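Local coordinates for beta-lactamase/D-alanine Carboxypeptidase (Yersinia pestis, PDB 3RJU), which probably hydrolyses beta-lactam or D-alanyl peptide bonds through an active-site serine, as a member of the beta-lactamase and penicillin-binding protein family, at residues 8-13 with 343-348; 24-29 with 325-330; 29-34 with 235-240; 72-77 with 252-257; 198-203 with 215-220. One frame throughout, in Å; residues are numbered along the deposited sequence. Where two conformers were deposited one is given.

How the interactions relate
Three of the five contacts lie in or on the antiparallel sheet of this serine beta-lactamase fold. Interaction 1 pairs the N- and C-terminal helices 6-20 and 336-349, and every other contact is nested along the chain within the loop it closes. Interaction 2 joins strands 25-32 and 321-328. Interaction 3 shares V29 with it and brings helix 233-241 to the sheet face opposite the terminal pair, so helices cover both faces; the centres of these three are 15 to 16 Å apart. Interaction 4 alternates with interaction 3 in sequence, its centre about 30 Å from that of interaction 2. Interaction 5 is a local loop contact, centred about 19 Å from interaction 2.

Interaction 1 of 5, residues 8-13 with 343-348; sequences QIVDQY and NQLVAE
Y13 lays one face of its ring on the backbone of L345, where the N- and C-terminal helices of the beta-lactamase fold run antiparallel, side by side on one face of the large sheet. The short helical segments run at 155° to each other, 9.6 Å apart at their closest. The dense part is centred on L345: its CA sits 3.9 Å from the centroid of the Y13 ring and almost on the ring normal, a CH-pi contact. With CG anti to the backbone N (chi1 171°), the L345 side chain slides past Y13 in the opposite direction and brings CD1 to 3.8 Å from Y13 CD2, close also to I9 CG2. V10 packs on L28 and V30 of the underlying strand. The carbon part of E348 is packed as well, crossing I9 at about a right angle with E348 CG 3.4 Å from I9 CG2.

Its carboxylate belongs to the looser, watered side, where no direct hydrogen bond joins the helices. E348 OE1 is held in a salt bridge with K351. One water links Y13 OH to Q344 OE1, while a second accepts from Q12 NE2 and donates to E348 OE2, 2.8 Å away.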
# COMPACT_ATOMS: atom_id res chain seq x y z
N GLN A 8 -9.94 -6.88 24.79
CA GLN A 8 -9.48 -8.19 25.23
C GLN A 8 -9.15 -9.13 24.05
O GLN A 8 -8.19 -9.93 24.12
CB GLN A 8 -10.48 -8.84 26.21
CG GLN A 8 -10.56 -8.17 27.60
CD GLN A 8 -11.37 -6.87 27.62
OE1 GLN A 8 -11.99 -6.49 26.62
NE2 GLN A 8 -11.39 -6.20 28.77
N ILE A 9 -9.92 -9.06 22.97
CA ILE A 9 -9.61 -9.87 21.80
C ILE A 9 -8.29 -9.40 21.17
O ILE A 9 -7.42 -10.23 20.82
CB ILE A 9 -10.76 -9.82 20.77
CG1 ILE A 9 -12.01 -10.53 21.33
CG2 ILE A 9 -10.32 -10.45 19.43
CD1 ILE A 9 -13.30 -10.27 20.53
N VAL A 10 -8.11 -8.09 21.06
CA VAL A 10 -6.84 -7.59 20.55
C VAL A 10 -5.68 -8.10 21.40
O VAL A 10 -4.64 -8.52 20.86
CB VAL A 10 -6.84 -6.05 20.44
CG1 VAL A 10 -5.44 -5.53 20.08
CG2 VAL A 10 -7.86 -5.58 19.39
N ASP A 11 -5.86 -8.07 22.71
CA ASP A 11 -4.82 -8.55 23.63
C ASP A 11 -4.51 -10.04 23.52
O ASP A 11 -3.45 -10.48 23.93
CB ASP A 11 -5.19 -8.23 25.07
CG ASP A 11 -5.09 -6.76 25.38
OD1 ASP A 11 -4.39 -6.03 24.64
OD2 ASP A 11 -5.71 -6.34 26.38
N GLN A 12 -5.46 -10.82 23.01
CA GLN A 12 -5.19 -12.23 22.74
C GLN A 12 -4.13 -12.43 21.65
O GLN A 12 -3.50 -13.49 21.59
CB GLN A 12 -6.48 -12.95 22.33
CG GLN A 12 -7.53 -13.07 23.41
CD GLN A 12 -8.86 -13.54 22.83
OE1 GLN A 12 -8.91 -14.04 21.70
NE2 GLN A 12 -9.94 -13.35 23.56
N TYR A 13 -3.95 -11.42 20.80
CA TYR A 13 -3.10 -11.55 19.61
C TYR A 13 -1.90 -10.63 19.55
O TYR A 13 -0.89 -10.99 18.97
CB TYR A 13 -3.93 -11.34 18.32
CG TYR A 13 -4.84 -12.52 18.07
CD1 TYR A 13 -4.39 -13.61 17.35
CD2 TYR A 13 -6.12 -12.56 18.62
CE1 TYR A 13 -5.19 -14.71 17.14
CE2 TYR A 13 -6.95 -13.68 18.41
CZ TYR A 13 -6.46 -14.74 17.67
OH TYR A 13 -7.24 -15.84 17.46
N ASN A 343 -4.50 -11.78 10.42
CA ASN A 343 -5.67 -12.43 9.84
C ASN A 343 -6.45 -13.21 10.89
O ASN A 343 -7.68 -13.19 10.90
CB ASN A 343 -5.28 -13.32 8.66
CG ASN A 343 -4.77 -12.52 7.47
OD1 ASN A 343 -5.18 -11.36 7.27
ND2 ASN A 343 -3.88 -13.13 6.67
N GLN A 344 -5.73 -13.88 11.78
CA GLN A 344 -6.39 -14.59 12.86
C GLN A 344 -7.07 -13.65 13.85
O GLN A 344 -8.15 -13.96 14.36
CB GLN A 344 -5.41 -15.52 13.56
CG GLN A 344 -4.98 -16.64 12.65
CD GLN A 344 -3.85 -17.47 13.23
OE1 GLN A 344 -3.62 -17.46 14.44
NE2 GLN A 344 -3.15 -18.18 12.36
N LEU A 345 -6.44 -12.52 14.13
CA LEU A 345 -7.08 -11.48 14.94
C LEU A 345 -8.39 -11.03 14.28
O LEU A 345 -9.43 -10.93 14.93
CB LEU A 345 -6.14 -10.29 15.13
CG LEU A 345 -6.73 -9.02 15.78
CD1 LEU A 345 -7.37 -9.29 17.15
CD2 LEU A 345 -5.65 -7.96 15.89
N VAL A 346 -8.33 -10.74 12.98
CA VAL A 346 -9.51 -10.30 12.25
C VAL A 346 -10.61 -11.37 12.34
O VAL A 346 -11.79 -11.06 12.53
CB VAL A 346 -9.18 -9.96 10.78
CG1 VAL A 346 -10.44 -9.80 9.95
CG2 VAL A 346 -8.34 -8.68 10.71
N ALA A 347 -10.21 -12.63 12.25
CA ALA A 347 -11.17 -13.74 12.32
C ALA A 347 -11.87 -13.77 13.68
O ALA A 347 -13.07 -14.05 13.76
CB ALA A 347 -10.48 -15.08 12.05
N GLU A 348 -11.13 -13.48 14.75
CA GLU A 348 -11.76 -13.43 16.07
C GLU A 348 -12.67 -12.20 16.19
O GLU A 348 -13.76 -12.28 16.77
CB GLU A 348 -10.71 -13.46 17.18
CG GLU A 348 -11.32 -13.57 18.61
CD GLU A 348 -12.11 -14.87 18.84
OE1 GLU A 348 -11.77 -15.89 18.21
OE2 GLU A 348 -13.05 -14.85 19.68
O HOH W 1 -12.47 -14.46 22.43
O HOH W 2 -6.49 -18.16 15.79

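Interaction 2 of 5, residues 24-29 with 325-330; sequences VGMALV and VVVTRS
The amide of V24 donates to the carbonyl of T328 in a nearly straight bond, N to O 2.9 Å with 168° at the hydrogen, where the two segments enter their antiparallel pairing. Next to it the amide of G25 turns to a side chain: G25 N lies 2.9 Å from T328 OG1, but this bond is bent to 134°. T328 OG1 stands between its own backbone N and carbonyl carbon (chi1 43°), which brings the hydroxyl to the glycine amide. T328 N donates in return to G25 O, 3.0 Å away.

Further along, A27 and V326 form a hydrogen-bonded pair, with A27 N to V326 O and V326 N to A27 O both at 3.0 Å. These are two neighbouring strands, 25-32 and 321-328, of the antiparallel sheet of the serine beta-lactamase fold. In the non-hydrogen-bonded pairs, M26 with V327 and L28 with V325, the backbones of M26 and L28 bond outward to F41 and R39, and that of V325 to Y312. Their side chains lie on the face covered by the terminal helices, where M26 CG touches V327 CG2 at 3.7 Å and L28 CD1 meets V325 CB at 3.9 Å.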
# COMPACT_ATOMS: atom_id res chain seq x y z
N VAL A 24 11.55 -5.59 16.03
CA VAL A 24 12.32 -4.70 16.89
C VAL A 24 11.30 -3.79 17.58
O VAL A 24 11.29 -3.64 18.82
CB VAL A 24 13.30 -3.85 16.08
CG1 VAL A 24 13.92 -2.77 16.97
CG2 VAL A 24 14.39 -4.72 15.46
N GLY A 25 10.42 -3.18 16.78
CA GLY A 25 9.32 -2.39 17.29
C GLY A 25 8.06 -2.66 16.50
O GLY A 25 8.14 -3.11 15.35
N MSE A 26 6.91 -2.38 17.09
CA MSE A 26 5.63 -2.62 16.42
C MSE A 26 4.58 -1.61 16.85
O MSE A 26 4.50 -1.25 18.05
CB MSE A 26 5.12 -4.03 16.74
CG MSE A 26 3.77 -4.34 16.12
SE MSE A 26 3.32 -6.19 16.45
CE MSE A 26 1.52 -6.05 17.00
N ALA A 27 3.78 -1.15 15.89
CA ALA A 27 2.53 -0.47 16.22
C ALA A 27 1.38 -1.20 15.55
O ALA A 27 1.45 -1.57 14.37
CB ALA A 27 2.56 0.99 15.77
N LEU A 28 0.30 -1.37 16.30
CA LEU A 28 -0.90 -2.07 15.84
C LEU A 28 -2.09 -1.14 16.04
O LEU A 28 -2.28 -0.59 17.14
CB LEU A 28 -1.10 -3.37 16.65
CG LEU A 28 -2.33 -4.22 16.31
CD1 LEU A 28 -2.21 -4.89 14.95
CD2 LEU A 28 -2.51 -5.28 17.40
N VAL A 29 -2.90 -0.99 14.99
CA VAL A 29 -4.07 -0.13 15.03
C VAL A 29 -5.26 -0.97 14.62
O VAL A 29 -5.28 -1.53 13.52
CB VAL A 29 -3.95 1.05 14.04
CG1 VAL A 29 -5.24 1.89 14.04
CG2 VAL A 29 -2.73 1.91 14.37
N VAL A 325 -0.92 -2.94 10.76
CA VAL A 325 0.23 -3.23 11.60
C VAL A 325 1.50 -2.80 10.90
O VAL A 325 1.61 -2.88 9.67
CB VAL A 325 0.31 -4.74 12.00
CG1 VAL A 325 0.48 -5.61 10.76
CG2 VAL A 325 1.43 -4.98 12.98
N VAL A 326 2.45 -2.30 11.68
CA VAL A 326 3.75 -1.95 11.14
C VAL A 326 4.80 -2.54 12.10
O VAL A 326 4.67 -2.43 13.34
CB VAL A 326 3.96 -0.41 10.97
CG1 VAL A 326 3.65 0.36 12.25
CG2 VAL A 326 5.40 -0.15 10.50
N VAL A 327 5.80 -3.19 11.52
CA VAL A 327 6.88 -3.77 12.29
C VAL A 327 8.21 -3.35 11.69
O VAL A 327 8.36 -3.31 10.47
CB VAL A 327 6.75 -5.34 12.27
CG1 VAL A 327 8.11 -6.05 12.44
CG2 VAL A 327 5.71 -5.82 13.28
N THR A 328 9.18 -3.02 12.53
CA THR A 328 10.55 -2.93 12.07
C THR A 328 11.23 -4.31 12.23
O THR A 328 11.13 -4.96 13.28
CB THR A 328 11.32 -1.85 12.83
OG1 THR A 328 11.00 -1.95 14.22
CG2 THR A 328 10.95 -0.46 12.33
N ARG A 329 11.89 -4.77 11.18
CA ARG A 329 12.43 -6.14 11.13
C ARG A 329 13.63 -6.35 12.05
O ARG A 329 14.47 -5.47 12.19
CB ARG A 329 12.90 -6.46 9.70
CG ARG A 329 11.77 -6.50 8.65
CD ARG A 329 12.31 -7.12 7.36
NE ARG A 329 12.60 -8.54 7.56
CZ ARG A 329 13.83 -9.07 7.68
NH1 ARG A 329 13.98 -10.37 7.90
NH2 ARG A 329 14.91 -8.30 7.59
N SER A 330 13.72 -7.53 12.65
CA SER A 330 15.03 -8.03 13.02
C SER A 330 15.48 -9.01 11.93
O SER A 330 14.73 -9.30 10.98
CB SER A 330 14.99 -8.73 14.38
OG SER A 330 14.24 -9.92 14.29

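Interaction 3 of 5, residues 29-34 with 235-240; sequences VVIDNN and DMQHWM
I31 and M240, a selenomethionine, slide past each other in opposite directions and meet at their ends, I31 CD1 lying 3.7 Å from M240 CE. The same methyl of M240 reaches the backbone of the strand, with CE 3.7 Å from V29 O. Q237 crosses V29 at about a right angle and brings its CB to 3.7 Å from V29 CG1, while its backbone O is 3.6 Å from I31 CD1. The contacts are van der Waals ones, methyl groups meeting carbons and two carbonyl oxygens, and no hydrogen bond passes between the segments.

M240 extends from the helix with CG anti to the backbone N (chi1 -177°) and bends only at chi3 (68°), which turns its terminal methyl onto the strand. One shell out, M240 also packs on F324, M313 and M315 of neighbouring strands, while Q237 leans on V36 and N38. I31 and V29 are fixed in the sheet by backbone bonds to G322 and F324. Strand and helix segments run 28° apart, their axes 9.2 Å distant. This is a helix packed on the face of the antiparallel sheet opposite the terminal helices, characteristic of the serine beta-lactamase fold.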
# COMPACT_ATOMS: atom_id res chain seq x y z
N VAL A 29 -2.90 -0.99 14.99
CA VAL A 29 -4.07 -0.13 15.03
C VAL A 29 -5.26 -0.97 14.62
O VAL A 29 -5.28 -1.53 13.52
CB VAL A 29 -3.95 1.05 14.04
CG1 VAL A 29 -5.24 1.89 14.04
CG2 VAL A 29 -2.73 1.91 14.37
N VAL A 30 -6.25 -1.05 15.51
CA VAL A 30 -7.44 -1.84 15.24
C VAL A 30 -8.66 -0.93 15.29
O VAL A 30 -8.87 -0.21 16.28
CB VAL A 30 -7.61 -2.98 16.29
CG1 VAL A 30 -8.88 -3.79 16.02
CG2 VAL A 30 -6.38 -3.89 16.30
N ILE A 31 -9.48 -0.97 14.24
CA ILE A 31 -10.74 -0.25 14.23
C ILE A 31 -11.84 -1.28 14.12
O ILE A 31 -11.81 -2.11 13.22
CB ILE A 31 -10.86 0.73 13.04
CG1 ILE A 31 -9.81 1.83 13.14
CG2 ILE A 31 -12.28 1.35 13.01
CD1 ILE A 31 -9.68 2.74 11.92
N ASP A 32 -12.79 -1.24 15.04
CA ASP A 32 -13.90 -2.18 15.03
C ASP A 32 -15.15 -1.39 15.38
O ASP A 32 -15.43 -1.13 16.55
CB ASP A 32 -13.63 -3.30 16.04
CG ASP A 32 -14.70 -4.39 16.02
OD1 ASP A 32 -15.87 -4.10 15.68
OD2 ASP A 32 -14.36 -5.54 16.37
N ASN A 33 -15.89 -0.99 14.35
CA ASN A 33 -17.05 -0.11 14.52
C ASN A 33 -16.66 1.13 15.34
O ASN A 33 -15.85 1.94 14.88
CB ASN A 33 -18.22 -0.86 15.15
CG ASN A 33 -19.55 -0.10 15.03
OD1 ASN A 33 -19.68 0.83 14.23
ND2 ASN A 33 -20.53 -0.52 15.82
N ASN A 34 -17.21 1.29 16.54
CA ASN A 34 -16.88 2.48 17.33
C ASN A 34 -15.61 2.37 18.17
O ASN A 34 -15.22 3.33 18.84
CB ASN A 34 -18.05 2.87 18.22
CG ASN A 34 -19.27 3.20 17.42
OD1 ASN A 34 -19.23 4.07 16.55
ND2 ASN A 34 -20.35 2.49 17.67
N ASP A 235 -1.81 8.68 11.75
CA ASP A 235 -2.26 9.12 10.42
C ASP A 235 -2.93 7.96 9.70
O ASP A 235 -3.97 8.15 9.05
CB ASP A 235 -1.09 9.61 9.56
CG ASP A 235 -0.64 11.03 9.89
OD1 ASP A 235 -1.04 11.59 10.93
OD2 ASP A 235 0.14 11.58 9.10
N MSE A 236 -2.33 6.77 9.80
CA MSE A 236 -2.87 5.60 9.12
C MSE A 236 -4.21 5.17 9.71
O MSE A 236 -5.07 4.65 8.98
CB MSE A 236 -1.87 4.44 9.12
CG MSE A 236 -0.60 4.74 8.33
SE MSE A 236 -1.00 5.23 6.47
CE MSE A 236 -2.00 3.64 6.03
N GLN A 237 -4.39 5.38 11.02
CA GLN A 237 -5.70 5.13 11.61
C GLN A 237 -6.77 5.97 10.89
O GLN A 237 -7.84 5.47 10.52
CB GLN A 237 -5.73 5.48 13.11
CG GLN A 237 -7.08 5.28 13.75
CD GLN A 237 -7.21 6.00 15.08
OE1 GLN A 237 -6.25 6.09 15.85
NE2 GLN A 237 -8.41 6.53 15.36
N HIS A 238 -6.49 7.26 10.71
CA HIS A 238 -7.44 8.16 10.07
C HIS A 238 -7.73 7.75 8.63
O HIS A 238 -8.88 7.80 8.19
CB HIS A 238 -6.96 9.61 10.15
CG HIS A 238 -6.85 10.13 11.55
ND1 HIS A 238 -7.89 10.05 12.45
CD2 HIS A 238 -5.82 10.72 12.21
CE1 HIS A 238 -7.51 10.56 13.61
NE2 HIS A 238 -6.26 10.97 13.49
N TRP A 239 -6.70 7.31 7.90
CA TRP A 239 -6.87 6.87 6.52
C TRP A 239 -7.74 5.62 6.46
O TRP A 239 -8.69 5.53 5.67
CB TRP A 239 -5.52 6.61 5.85
CG TRP A 239 -5.65 6.41 4.38
CD1 TRP A 239 -5.76 7.38 3.44
CD2 TRP A 239 -5.71 5.16 3.67
NE1 TRP A 239 -5.89 6.83 2.19
CE2 TRP A 239 -5.85 5.47 2.30
CE3 TRP A 239 -5.64 3.82 4.06
CZ2 TRP A 239 -5.94 4.48 1.31
CZ3 TRP A 239 -5.73 2.84 3.09
CH2 TRP A 239 -5.88 3.18 1.73
N MSE A 240 -7.41 4.65 7.30
CA MSE A 240 -8.12 3.38 7.28
C MSE A 240 -9.60 3.59 7.67
O MSE A 240 -10.49 2.91 7.14
CB MSE A 240 -7.44 2.40 8.23
CG MSE A 240 -8.07 1.03 8.21
SE MSE A 240 -6.97 -0.36 9.04
CE MSE A 240 -7.08 0.25 10.89

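Interaction 4 of 5, residues 72-77 with 252-257; sequences MVKLAD and KRSAKR
The last turns of helix 64-77 face a type I beta turn, K252 to A255, that leads into the short helix 255-258; the CA atoms of V73 and R257, and those of K74 and S254, are 7.0 Å apart. Across this approach D77 and R253 form a salt bridge. Two guanidinium nitrogens grip one oxygen: R253 NH2 lies 2.6 Å and R253 NH1 2.9 Å from D77 OD2. Both arrive from the same face of the carboxylate, well out of its plane, although D77 OD2 lies in the guanidinium plane. A third, weak bond runs from R253 NH1 to D77 OD1.

Helix 64-77 carries an SxxK sequence at its start, consistent with the nucleophile helix of serine beta-lactamases, so the contact joins its far end to a loop. R257, bent at chi3 (-87°), stacks its guanidinium on the D77 carboxylate, 19° from parallel, an attraction of charges only; S254 CA lies over the other face. R257 NH1 is 3.5 Å from V73 CG1 and donates to a water bonded to V73 O. K74 CE passes 3.7 Å from S254 OG, which is hydrogen-bonded to E258, while K74 NZ and K252 NZ share E70 as a salt-bridge partner.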
# COMPACT_ATOMS: atom_id res chain seq x y z
N MSE A 72 -6.19 7.79 -8.35
CA MSE A 72 -6.73 7.48 -9.67
C MSE A 72 -8.26 7.45 -9.64
O MSE A 72 -8.92 8.04 -10.50
CB MSE A 72 -6.19 6.14 -10.17
CG MSE A 72 -6.71 5.77 -11.56
SE MSE A 72 -6.18 3.96 -12.06
CE MSE A 72 -7.13 2.99 -10.65
N VAL A 73 -8.84 6.79 -8.65
CA VAL A 73 -10.29 6.69 -8.55
C VAL A 73 -10.93 8.07 -8.34
O VAL A 73 -11.95 8.41 -8.96
CB VAL A 73 -10.69 5.69 -7.43
CG1 VAL A 73 -12.15 5.83 -7.04
CG2 VAL A 73 -10.36 4.27 -7.87
N LYS A 74 -10.32 8.90 -7.49
CA LYS A 74 -10.85 10.23 -7.28
C LYS A 74 -10.75 11.09 -8.54
O LYS A 74 -11.72 11.77 -8.91
CB LYS A 74 -10.18 10.90 -6.08
CG LYS A 74 -10.63 10.26 -4.78
CD LYS A 74 -9.92 10.81 -3.59
CE LYS A 74 -10.70 10.51 -2.33
NZ LYS A 74 -9.95 11.00 -1.16
N LEU A 75 -9.62 11.02 -9.24
CA LEU A 75 -9.48 11.77 -10.49
C LEU A 75 -10.45 11.27 -11.57
O LEU A 75 -10.92 12.05 -12.41
CB LEU A 75 -8.03 11.73 -11.01
CG LEU A 75 -7.02 12.53 -10.19
CD1 LEU A 75 -5.62 12.34 -10.78
CD2 LEU A 75 -7.38 14.01 -10.13
N ALA A 76 -10.74 9.97 -11.57
CA ALA A 76 -11.72 9.43 -12.51
C ALA A 76 -13.10 9.97 -12.20
O ALA A 76 -13.85 10.34 -13.11
CB ALA A 76 -11.72 7.90 -12.47
N ASP A 77 -13.46 10.04 -10.92
CA ASP A 77 -14.75 10.63 -10.56
C ASP A 77 -14.84 12.10 -10.98
O ASP A 77 -15.92 12.58 -11.36
CB ASP A 77 -15.01 10.48 -9.07
CG ASP A 77 -16.39 10.97 -8.68
OD1 ASP A 77 -17.39 10.33 -9.10
OD2 ASP A 77 -16.48 11.99 -7.97
N LYS A 252 -16.15 6.94 3.27
CA LYS A 252 -15.99 7.97 2.25
C LYS A 252 -16.71 7.57 0.96
O LYS A 252 -16.88 6.38 0.67
CB LYS A 252 -14.50 8.24 1.96
CG LYS A 252 -13.73 7.00 1.49
CD LYS A 252 -12.25 7.30 1.22
CE LYS A 252 -11.46 6.04 0.89
NZ LYS A 252 -10.03 6.34 0.62
N ARG A 253 -17.12 8.58 0.20
CA ARG A 253 -17.89 8.39 -1.01
C ARG A 253 -17.25 7.40 -1.99
O ARG A 253 -17.94 6.58 -2.61
CB ARG A 253 -18.13 9.74 -1.70
CG ARG A 253 -18.93 9.65 -2.98
CD ARG A 253 -19.43 11.02 -3.42
NE ARG A 253 -18.35 11.89 -3.90
CZ ARG A 253 -17.90 11.86 -5.15
NH1 ARG A 253 -18.45 11.04 -6.03
NH2 ARG A 253 -16.93 12.68 -5.53
N SER A 254 -15.94 7.46 -2.14
CA SER A 254 -15.24 6.63 -3.11
C SER A 254 -14.76 5.28 -2.57
O SER A 254 -14.05 4.56 -3.29
CB SER A 254 -14.01 7.36 -3.65
OG SER A 254 -13.10 7.65 -2.59
N ALA A 255 -15.11 4.93 -1.32
CA ALA A 255 -14.54 3.70 -0.73
C ALA A 255 -14.86 2.45 -1.54
O ALA A 255 -13.99 1.61 -1.78
CB ALA A 255 -15.02 3.51 0.70
N LYS A 256 -16.12 2.33 -1.97
CA LYS A 256 -16.52 1.15 -2.73
C LYS A 256 -15.85 1.09 -4.09
O LYS A 256 -15.44 0.01 -4.53
CB LYS A 256 -18.04 1.02 -2.84
CG LYS A 256 -18.64 0.49 -1.56
CD LYS A 256 -20.15 0.43 -1.60
CE LYS A 256 -20.70 -0.23 -0.34
NZ LYS A 256 -22.18 -0.11 -0.22
N ARG A 257 -15.71 2.23 -4.75
CA ARG A 257 -15.02 2.24 -6.04
C ARG A 257 -13.55 1.90 -5.84
O ARG A 257 -12.94 1.19 -6.64
CB ARG A 257 -15.17 3.60 -6.74
CG ARG A 257 -16.53 3.76 -7.43
CD ARG A 257 -16.65 5.12 -8.09
NE ARG A 257 -17.14 6.13 -7.15
CZ ARG A 257 -16.47 7.19 -6.73
NH1 ARG A 257 -15.22 7.41 -7.14
NH2 ARG A 257 -17.04 8.01 -5.86
O HOH W 3 -13.94 6.57 -9.86

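Interaction 5 of 5, residues 198-203 with 215-220; sequences LTPTAE and SRCGNT
L198 and T220 bring their backbones together through one nearly straight hydrogen bond, T220 N to L198 O, 2.9 Å with 172° at the hydrogen. The same carbonyl oxygen also receives a CA-H...O contact from N219, whose CA lies 3.5 Å away. The side chains of L198 and T220 cross at a slant, with L198 CD2 at 3.6 Å from T220 OG1. That hydroxyl sits between the backbone N and the carbonyl carbon (chi1 54°) and is hydrogen-bonded to G228 O.

The two segments are the limbs of an irregular loop, in which the disulfide ties C217 to C205 in the short helix 202-205 that follows the first limb and that T201 caps at its N-terminus. Beside this covalent link the P200 ring touches the sulfur: P200 CG meets C217 SG at 3.7 Å, and P200 CD rests 3.7 Å from G218 O. Y230 packs on both P200 and C217, and its hydroxyl is hydrogen-bonded to G218 O. On the exposed side T199 and N219 lie side by side and point the same way, T199 CG2 meeting N219 ND2 at 3.5 Å, while N219 OD1 takes a bond from the amide of V221.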
# COMPACT_ATOMS: atom_id res chain seq x y z
N LEU A 198 6.16 12.26 1.19
CA LEU A 198 7.27 11.71 0.42
C LEU A 198 8.52 12.55 0.64
O LEU A 198 9.60 12.23 0.15
CB LEU A 198 6.94 11.71 -1.07
CG LEU A 198 5.80 10.79 -1.49
CD1 LEU A 198 5.18 11.24 -2.82
CD2 LEU A 198 6.26 9.33 -1.54
N THR A 199 8.37 13.64 1.39
CA THR A 199 9.46 14.57 1.59
C THR A 199 9.55 14.98 3.07
O THR A 199 9.26 16.13 3.43
CB THR A 199 9.25 15.83 0.71
OG1 THR A 199 7.99 16.43 1.01
CG2 THR A 199 9.25 15.45 -0.78
N PRO A 200 9.96 14.04 3.93
CA PRO A 200 9.99 14.35 5.36
C PRO A 200 10.99 15.43 5.74
O PRO A 200 12.06 15.58 5.12
CB PRO A 200 10.38 13.01 6.00
CG PRO A 200 11.11 12.28 4.92
CD PRO A 200 10.42 12.68 3.64
N THR A 201 10.64 16.20 6.76
CA THR A 201 11.56 17.17 7.33
C THR A 201 12.54 16.48 8.28
O THR A 201 12.39 15.30 8.60
CB THR A 201 10.81 18.20 8.15
OG1 THR A 201 10.16 17.54 9.25
CG2 THR A 201 9.76 18.91 7.29
N ALA A 202 13.52 17.24 8.77
CA ALA A 202 14.44 16.71 9.78
C ALA A 202 13.69 16.30 11.04
O ALA A 202 14.00 15.26 11.65
CB ALA A 202 15.52 17.74 10.11
N GLU A 203 12.71 17.11 11.44
CA GLU A 203 11.92 16.83 12.65
C GLU A 203 11.13 15.54 12.47
O GLU A 203 10.93 14.78 13.44
CB GLU A 203 10.99 18.01 12.96
CG GLU A 203 10.24 17.90 14.29
CD GLU A 203 9.04 16.98 14.21
OE1 GLU A 203 8.46 16.85 13.10
OE2 GLU A 203 8.66 16.40 15.26
N SER A 215 17.37 2.34 5.95
CA SER A 215 18.00 3.26 4.99
C SER A 215 17.89 4.66 5.53
O SER A 215 16.99 4.94 6.31
CB SER A 215 17.23 3.25 3.66
OG SER A 215 17.60 2.21 2.79
N ARG A 216 18.75 5.57 5.08
CA ARG A 216 18.64 6.97 5.51
C ARG A 216 17.27 7.54 5.16
O ARG A 216 16.68 7.20 4.13
CB ARG A 216 19.76 7.85 4.92
CG ARG A 216 19.67 8.09 3.43
CD ARG A 216 20.65 9.20 2.99
NE ARG A 216 20.23 10.51 3.48
CZ ARG A 216 19.49 11.37 2.77
NH1 ARG A 216 19.12 11.07 1.53
NH2 ARG A 216 19.14 12.53 3.29
N CYS A 217 16.78 8.42 6.02
CA CYS A 217 15.49 9.04 5.85
C CYS A 217 15.62 10.19 4.86
O CYS A 217 16.22 11.22 5.16
CB CYS A 217 14.97 9.53 7.20
SG CYS A 217 13.35 10.34 7.16
N GLY A 218 15.06 10.02 3.67
CA GLY A 218 15.21 11.04 2.65
C GLY A 218 13.99 11.16 1.76
O GLY A 218 12.95 10.58 2.04
N ASN A 219 14.14 11.96 0.72
CA ASN A 219 13.09 12.18 -0.26
C ASN A 219 12.85 10.87 -1.01
O ASN A 219 13.79 10.27 -1.54
CB ASN A 219 13.56 13.30 -1.20
CG ASN A 219 12.60 13.59 -2.35
OD1 ASN A 219 12.19 12.70 -3.08
ND2 ASN A 219 12.27 14.87 -2.52
N THR A 220 11.60 10.42 -1.04
CA THR A 220 11.23 9.18 -1.70
C THR A 220 10.24 9.40 -2.85
O THR A 220 9.50 8.48 -3.25
CB THR A 220 10.62 8.21 -0.69
OG1 THR A 220 9.53 8.86 -0.01
CG2 THR A 220 11.67 7.73 0.35